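Local coordinates for thiosulfate sulfurtransferase YnjE (Escherichia coli K-12, PDB 3IPP), which catalyses the transfer of sulfur from thiosulfate to cyanide, giving thiocyanate and sulfite, as a periplasmic monomer with three rhodanese domains, at residues Ile356-Gln361 against Met382-Val387; Asp204-Leu209 against Asp231-Asp236. All blocks are in the same frame, centred on the assembly; numbering follows the deposited sequence.

Contact 1: Ile356-Gln361 against Met382-Val387; sequences IKPEQQ and MGWKNV
Pro358 packs on the indole of Trp384 in a loop-to-loop contact where two neighbouring parallel strands of the third rhodanese domain, 361-365 and 387-390, begin. Pro358 CB stands over the five-membered ring, 3.6 Å from its centroid and 10° off the normal, a CH-pi contact. The Lys357-Pro358 peptide continues across the same face. Ile356, its CG1 beside the backbone N (chi1 -58°), turns CG2 anti to that N and against Trp384 CZ3 at 3.9 Å. Trp351 of helix 344-352 meets the indole edge-to-face. The proline sits in a type I turn from Lys357 to Gln360, closed by Gln360 N to Lys357 O and braced by Lys357 N, which meets Gln360 OE1 from above its carbonyl plane at 2.9 Å; Ser290 also bonds this oxygen. Beside the CH-pi contact one water links Pro358 O to Lys385 N, and another accepts from Asn386 N while donating to Pro358 O and Gln360 O. Asn386 ND2 adds a weak bond to Gln360 O (3.4 Å), its amide plane 29° from that of Gln361. Gly383 closes helix 370-381 in a Schellman motif; the arrangement is the helix-to-strand connection of an alpha/beta rhodanese fold, packed against the neighbouring strand entry.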
loop_
_atom_site.group_PDB
_atom_site.type_symbol
_atom_site.label_atom_id
_atom_site.label_comp_id
_atom_site.label_asym_id
_atom_site.label_seq_id
_atom_site.Cartn_x
_atom_site.Cartn_y
_atom_site.Cartn_z
ATOM N N ILE A 356 4.029 -2.239 16.792
ATOM C CA ILE A 356 4.627 -2.670 15.535
ATOM C C ILE A 356 5.456 -1.485 15.030
ATOM O O ILE A 356 4.898 -0.400 14.782
ATOM C CB ILE A 356 3.544 -2.990 14.542
ATOM C CG1 ILE A 356 2.628 -4.073 15.104
ATOM C CG2 ILE A 356 4.150 -3.415 13.162
ATOM C CD1 ILE A 356 1.294 -4.157 14.390
ATOM N N LYS A 357 6.766 -1.669 14.888
ATOM C CA LYS A 357 7.683 -0.530 14.709
ATOM C C LYS A 357 8.798 -0.770 13.684
ATOM O O LYS A 357 9.218 -1.913 13.484
ATOM C CB LYS A 357 8.259 -0.090 16.040
ATOM C CG LYS A 357 7.195 0.443 17.003
ATOM C CD LYS A 357 7.731 0.525 18.414
ATOM C CE LYS A 357 6.799 1.363 19.277
ATOM N NZ LYS A 357 7.096 1.119 20.718
ATOM N N PRO A 358 9.247 0.300 12.994
ATOM C CA PRO A 358 10.135 -0.003 11.881
ATOM C C PRO A 358 11.482 -0.648 12.290
ATOM O O PRO A 358 12.098 -1.320 11.457
ATOM C CB PRO A 358 10.355 1.377 11.193
ATOM C CG PRO A 358 10.083 2.424 12.342
ATOM C CD PRO A 358 8.936 1.747 13.111
ATOM N N GLU A 359 11.945 -0.448 13.524
ATOM C CA GLU A 359 13.244 -1.044 13.933
ATOM C C GLU A 359 13.102 -2.542 14.252
ATOM O O GLU A 359 14.099 -3.196 14.492
ATOM C CB GLU A 359 13.916 -0.387 15.170
ATOM C CG GLU A 359 13.389 0.943 15.619
ATOM C CD GLU A 359 11.969 0.883 16.234
ATOM O OE1 GLU A 359 11.782 0.402 17.395
ATOM O OE2 GLU A 359 11.068 1.387 15.543
ATOM N N GLN A 360 11.892 -3.072 14.251
ATOM C CA GLN A 360 11.695 -4.488 14.526
ATOM C C GLN A 360 11.890 -5.342 13.296
ATOM O O GLN A 360 11.727 -4.840 12.177
ATOM C CB GLN A 360 10.272 -4.718 15.029
ATOM C CG GLN A 360 10.009 -4.073 16.364
ATOM C CD GLN A 360 8.544 -4.066 16.705
ATOM O OE1 GLN A 360 7.683 -4.202 15.824
ATOM N NE2 GLN A 360 8.240 -3.954 17.996
ATOM N N GLN A 361 12.197 -6.636 13.491
ATOM C CA GLN A 361 11.897 -7.681 12.470
ATOM C C GLN A 361 10.367 -7.877 12.482
ATOM O O GLN A 361 9.788 -8.292 13.518
ATOM C CB GLN A 361 12.555 -9.037 12.788
ATOM C CG GLN A 361 13.982 -8.967 13.261
ATOM C CD GLN A 361 14.940 -8.740 12.092
ATOM O OE1 GLN A 361 14.884 -9.464 11.071
ATOM N NE2 GLN A 361 15.783 -7.697 12.205
ATOM N N MET A 382 7.545 2.493 2.671
ATOM C CA MET A 382 7.750 3.324 3.811
ATOM C C MET A 382 9.180 3.208 4.306
ATOM O O MET A 382 9.594 3.956 5.194
ATOM C CB MET A 382 6.750 2.928 4.910
ATOM C CG MET A 382 5.289 3.289 4.580
ATOM S SD MET A 382 4.098 2.485 5.649
ATOM C CE MET A 382 4.463 3.320 7.161
ATOM N N GLY A 383 9.961 2.305 3.712
ATOM C CA GLY A 383 11.362 2.214 4.079
ATOM C C GLY A 383 11.642 1.297 5.291
ATOM O O GLY A 383 12.744 1.351 5.849
ATOM N N TRP A 384 10.662 0.484 5.705
ATOM C CA TRP A 384 10.880 -0.567 6.748
ATOM C C TRP A 384 11.893 -1.613 6.266
ATOM O O TRP A 384 11.710 -2.259 5.239
ATOM C CB TRP A 384 9.548 -1.209 7.181
ATOM C CG TRP A 384 8.685 -0.232 7.963
ATOM C CD1 TRP A 384 8.556 1.098 7.730
ATOM C CD2 TRP A 384 7.834 -0.520 9.088
ATOM N NE1 TRP A 384 7.702 1.679 8.650
ATOM C CE2 TRP A 384 7.242 0.705 9.494
ATOM C CE3 TRP A 384 7.535 -1.684 9.812
ATOM C CZ2 TRP A 384 6.390 0.799 10.596
ATOM C CZ3 TRP A 384 6.689 -1.576 10.923
ATOM C CH2 TRP A 384 6.134 -0.355 11.299
ATOM N N LYS A 385 12.991 -1.743 6.972
ATOM C CA LYS A 385 14.035 -2.573 6.435
ATOM C C LYS A 385 13.934 -4.088 6.690
ATOM O O LYS A 385 14.547 -4.849 5.956
ATOM C CB LYS A 385 15.407 -2.020 6.829
ATOM C CG LYS A 385 15.698 -0.717 6.093
ATOM C CD LYS A 385 17.094 -0.255 6.339
ATOM C CE LYS A 385 17.217 0.389 7.686
ATOM N NZ LYS A 385 18.212 1.489 7.483
ATOM N N ASN A 386 13.174 -4.520 7.697
ATOM C CA ASN A 386 13.158 -5.939 8.083
ATOM C C ASN A 386 11.731 -6.413 8.048
ATOM O O ASN A 386 11.083 -6.598 9.098
ATOM C CB ASN A 386 13.719 -6.132 9.494
ATOM C CG ASN A 386 14.877 -5.165 9.801
ATOM O OD1 ASN A 386 15.947 -5.334 9.219
ATOM N ND2 ASN A 386 14.640 -4.095 10.692
ATOM N N VAL A 387 11.223 -6.578 6.837
ATOM C CA VAL A 387 9.866 -6.999 6.630
ATOM C C VAL A 387 9.805 -8.241 5.785
ATOM O O VAL A 387 10.675 -8.494 4.953
ATOM C CB VAL A 387 8.974 -5.871 6.028
ATOM C CG1 VAL A 387 8.814 -4.764 7.030
ATOM C CG2 VAL A 387 9.502 -5.340 4.694
HETATM O O HOH W 1 13.469 -0.126 9.404
HETATM O O HOH W 2 11.344 -3.348 9.563
#

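Contact 2: Asp204-Leu209 against Asp231-Asp236; sequences DTTVIL and DVRLLD
Asp231 OD2 is gripped by two donors, the hydroxyl of Thr206 across the contact and the guanidinium of Arg233 two residues further along its own segment. Thr206 OG1 donates to Asp231 OD2 at 2.6 Å, from above the carboxylate plane, 51° out of it, while Arg233 NH1 meets the syn lone pair of the same OD2 at 2.8 Å in a salt bridge that keeps the oxygen in the guanidinium plane. With CG of Asp231 anti to its own backbone N (chi1 -169°), the carboxylate reaches over to the threonine, whose methyl, Thr206 CG2, lies 3.7 Å from Arg233 CD. Replacing Asp231 by an alanine is likely to leave the Thr206 hydroxyl and Arg233 NH1 without their shared acceptor and the arginine end less fixed, although its NH2 would still have Ala143 O. Behind these groups runs regular parallel pairing: Val207 N to Asp231 O, Arg233 N to Val207 O, Leu209 N to Arg233 O and Leu235 N to Leu209 O, with the strands turned 24° from each other. At the entry to the pair, a water joins Thr205 O to Asp231 N. Ile208 CD1 rests against Arg233 CB at 3.9 Å on the face that carries the arginine. The other face is aliphatic, with Leu209 CD1 meeting Val232 CG1 at 3.9 Å, and helix 214-227 packs there through Val220, Ala221 and Leu225. That helix makes the beta-alpha-beta crossover from strand 206-210 to strand 232-235. Beyond the pair, strand 149-155 hydrogen-bonds to Thr206 and Ile208, Gln125 bonds the backbone of Leu234, and Trp131 of helix 129-137 packs on Arg233.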
loop_
_atom_site.group_PDB
_atom_site.type_symbol
_atom_site.label_atom_id
_atom_site.label_comp_id
_atom_site.label_asym_id
_atom_site.label_seq_id
_atom_site.Cartn_x
_atom_site.Cartn_y
_atom_site.Cartn_z
ATOM N N ASP A 204 16.994 -7.889 -13.363
ATOM C CA ASP A 204 17.099 -6.446 -13.564
ATOM C C ASP A 204 16.034 -5.898 -14.510
ATOM O O ASP A 204 16.196 -4.817 -15.045
ATOM C CB ASP A 204 18.505 -6.036 -14.039
ATOM C CG ASP A 204 18.885 -6.702 -15.347
ATOM O OD1 ASP A 204 18.169 -7.647 -15.783
ATOM O OD2 ASP A 204 19.899 -6.287 -15.950
ATOM N N THR A 205 14.972 -6.652 -14.747
ATOM C CA THR A 205 13.818 -6.113 -15.434
ATOM C C THR A 205 12.996 -5.359 -14.393
ATOM O O THR A 205 12.691 -5.926 -13.339
ATOM C CB THR A 205 12.970 -7.258 -15.982
ATOM O OG1 THR A 205 13.797 -8.134 -16.770
ATOM C CG2 THR A 205 11.815 -6.728 -16.819
ATOM N N THR A 206 12.667 -4.092 -14.630
ATOM C CA THR A 206 11.704 -3.435 -13.751
ATOM C C THR A 206 10.308 -3.978 -14.038
ATOM O O THR A 206 9.878 -4.020 -15.185
ATOM C CB THR A 206 11.698 -1.920 -13.885
ATOM O OG1 THR A 206 12.965 -1.399 -13.466
ATOM C CG2 THR A 206 10.594 -1.302 -13.034
ATOM N N VAL A 207 9.617 -4.425 -12.996
ATOM C CA VAL A 207 8.270 -4.996 -13.145
ATOM C C VAL A 207 7.251 -4.117 -12.436
ATOM O O VAL A 207 7.380 -3.849 -11.236
ATOM C CB VAL A 207 8.169 -6.468 -12.595
ATOM C CG1 VAL A 207 6.740 -6.962 -12.634
ATOM C CG2 VAL A 207 9.088 -7.413 -13.380
ATOM N N ILE A 208 6.257 -3.663 -13.187
ATOM C CA ILE A 208 5.207 -2.806 -12.634
ATOM C C ILE A 208 3.940 -3.593 -12.697
ATOM O O ILE A 208 3.507 -3.960 -13.780
ATOM C CB ILE A 208 4.921 -1.549 -13.473
ATOM C CG1 ILE A 208 6.182 -0.933 -14.083
ATOM C CG2 ILE A 208 4.076 -0.589 -12.656
ATOM C CD1 ILE A 208 6.874 -0.018 -13.195
ATOM N N LEU A 209 3.342 -3.831 -11.546
ATOM C CA LEU A 209 2.190 -4.728 -11.445
ATOM C C LEU A 209 1.004 -3.956 -11.013
ATOM O O LEU A 209 1.091 -3.038 -10.192
ATOM C CB LEU A 209 2.451 -5.822 -10.377
ATOM C CG LEU A 209 3.345 -6.972 -10.898
ATOM C CD1 LEU A 209 4.333 -7.495 -9.838
ATOM C CD2 LEU A 209 2.493 -8.092 -11.546
ATOM N N ASP A 231 13.642 -4.483 -8.972
ATOM C CA ASP A 231 12.805 -3.286 -9.095
ATOM C C ASP A 231 11.379 -3.744 -9.429
ATOM O O ASP A 231 11.061 -4.057 -10.579
ATOM C CB ASP A 231 13.383 -2.379 -10.211
ATOM C CG ASP A 231 12.735 -0.963 -10.259
ATOM O OD1 ASP A 231 11.817 -0.635 -9.450
ATOM O OD2 ASP A 231 13.165 -0.180 -11.143
ATOM N N VAL A 232 10.558 -3.860 -8.399
ATOM C CA VAL A 232 9.168 -4.246 -8.544
ATOM C C VAL A 232 8.370 -3.113 -7.933
ATOM O O VAL A 232 8.718 -2.604 -6.877
ATOM C CB VAL A 232 8.845 -5.572 -7.801
ATOM C CG1 VAL A 232 7.362 -5.976 -7.970
ATOM C CG2 VAL A 232 9.781 -6.690 -8.253
ATOM N N ARG A 233 7.338 -2.693 -8.654
ATOM C CA ARG A 233 6.535 -1.520 -8.343
ATOM C C ARG A 233 5.040 -1.866 -8.488
ATOM O O ARG A 233 4.687 -2.779 -9.236
ATOM C CB ARG A 233 6.958 -0.372 -9.285
ATOM C CG ARG A 233 8.338 0.088 -8.931
ATOM C CD ARG A 233 9.253 0.489 -10.081
ATOM N NE ARG A 233 9.337 1.917 -10.209
ATOM C CZ ARG A 233 10.395 2.651 -10.566
ATOM N NH1 ARG A 233 11.575 2.133 -10.844
ATOM N NH2 ARG A 233 10.230 3.977 -10.640
ATOM N N LEU A 234 4.175 -1.153 -7.772
ATOM C CA LEU A 234 2.727 -1.307 -7.910
ATOM C C LEU A 234 2.077 -0.021 -8.470
ATOM O O LEU A 234 2.511 1.113 -8.154
ATOM C CB LEU A 234 2.117 -1.557 -6.547
ATOM C CG LEU A 234 2.479 -2.800 -5.734
ATOM C CD1 LEU A 234 1.649 -2.781 -4.468
ATOM C CD2 LEU A 234 2.210 -4.043 -6.576
ATOM N N LEU A 235 1.016 -0.180 -9.255
ATOM C CA LEU A 235 0.122 0.940 -9.553
ATOM C C LEU A 235 -0.704 1.218 -8.289
ATOM O O LEU A 235 -1.518 0.382 -7.868
ATOM C CB LEU A 235 -0.784 0.616 -10.733
ATOM C CG LEU A 235 -1.758 1.698 -11.210
ATOM C CD1 LEU A 235 -1.051 3.056 -11.500
ATOM C CD2 LEU A 235 -2.558 1.217 -12.422
ATOM N N ASP A 236 -0.477 2.389 -7.690
ATOM C CA ASP A 236 -1.157 2.803 -6.429
ATOM C C ASP A 236 -2.656 2.860 -6.683
ATOM O O ASP A 236 -3.073 3.488 -7.653
ATOM C CB ASP A 236 -0.627 4.150 -5.930
ATOM C CG ASP A 236 -1.024 4.445 -4.472
ATOM O OD1 ASP A 236 -1.654 3.596 -3.761
ATOM O OD2 ASP A 236 -0.677 5.550 -4.023
HETATM O O HOH W 3 14.663 -5.443 -11.540
#

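In the fold
The contacts join corresponding strand pairs of different rhodanese domains, contact 1 at their entry and contact 2 along their length. Contact 2 holds strands 206-210 and 232-235 of the second domain; contact 1 holds the approaches to 361-365 and 387-390, in a sheet of the same 1-5-4-2-3 order. Each therefore brackets a strand-helix-strand unit. Contact 2 is buried and relies on direct backbone bonds, aliphatic packing and a Thr206-Asp231 hydrogen bond, with a salt bridge inside 231-236, whereas contact 1 is only partly buried and combines a proline-indole CH-pi contact with water bridges. Their centres are about 21 Å apart, yet Arg380, from the helix leading into contact 1, bonds Val232 O across the domains.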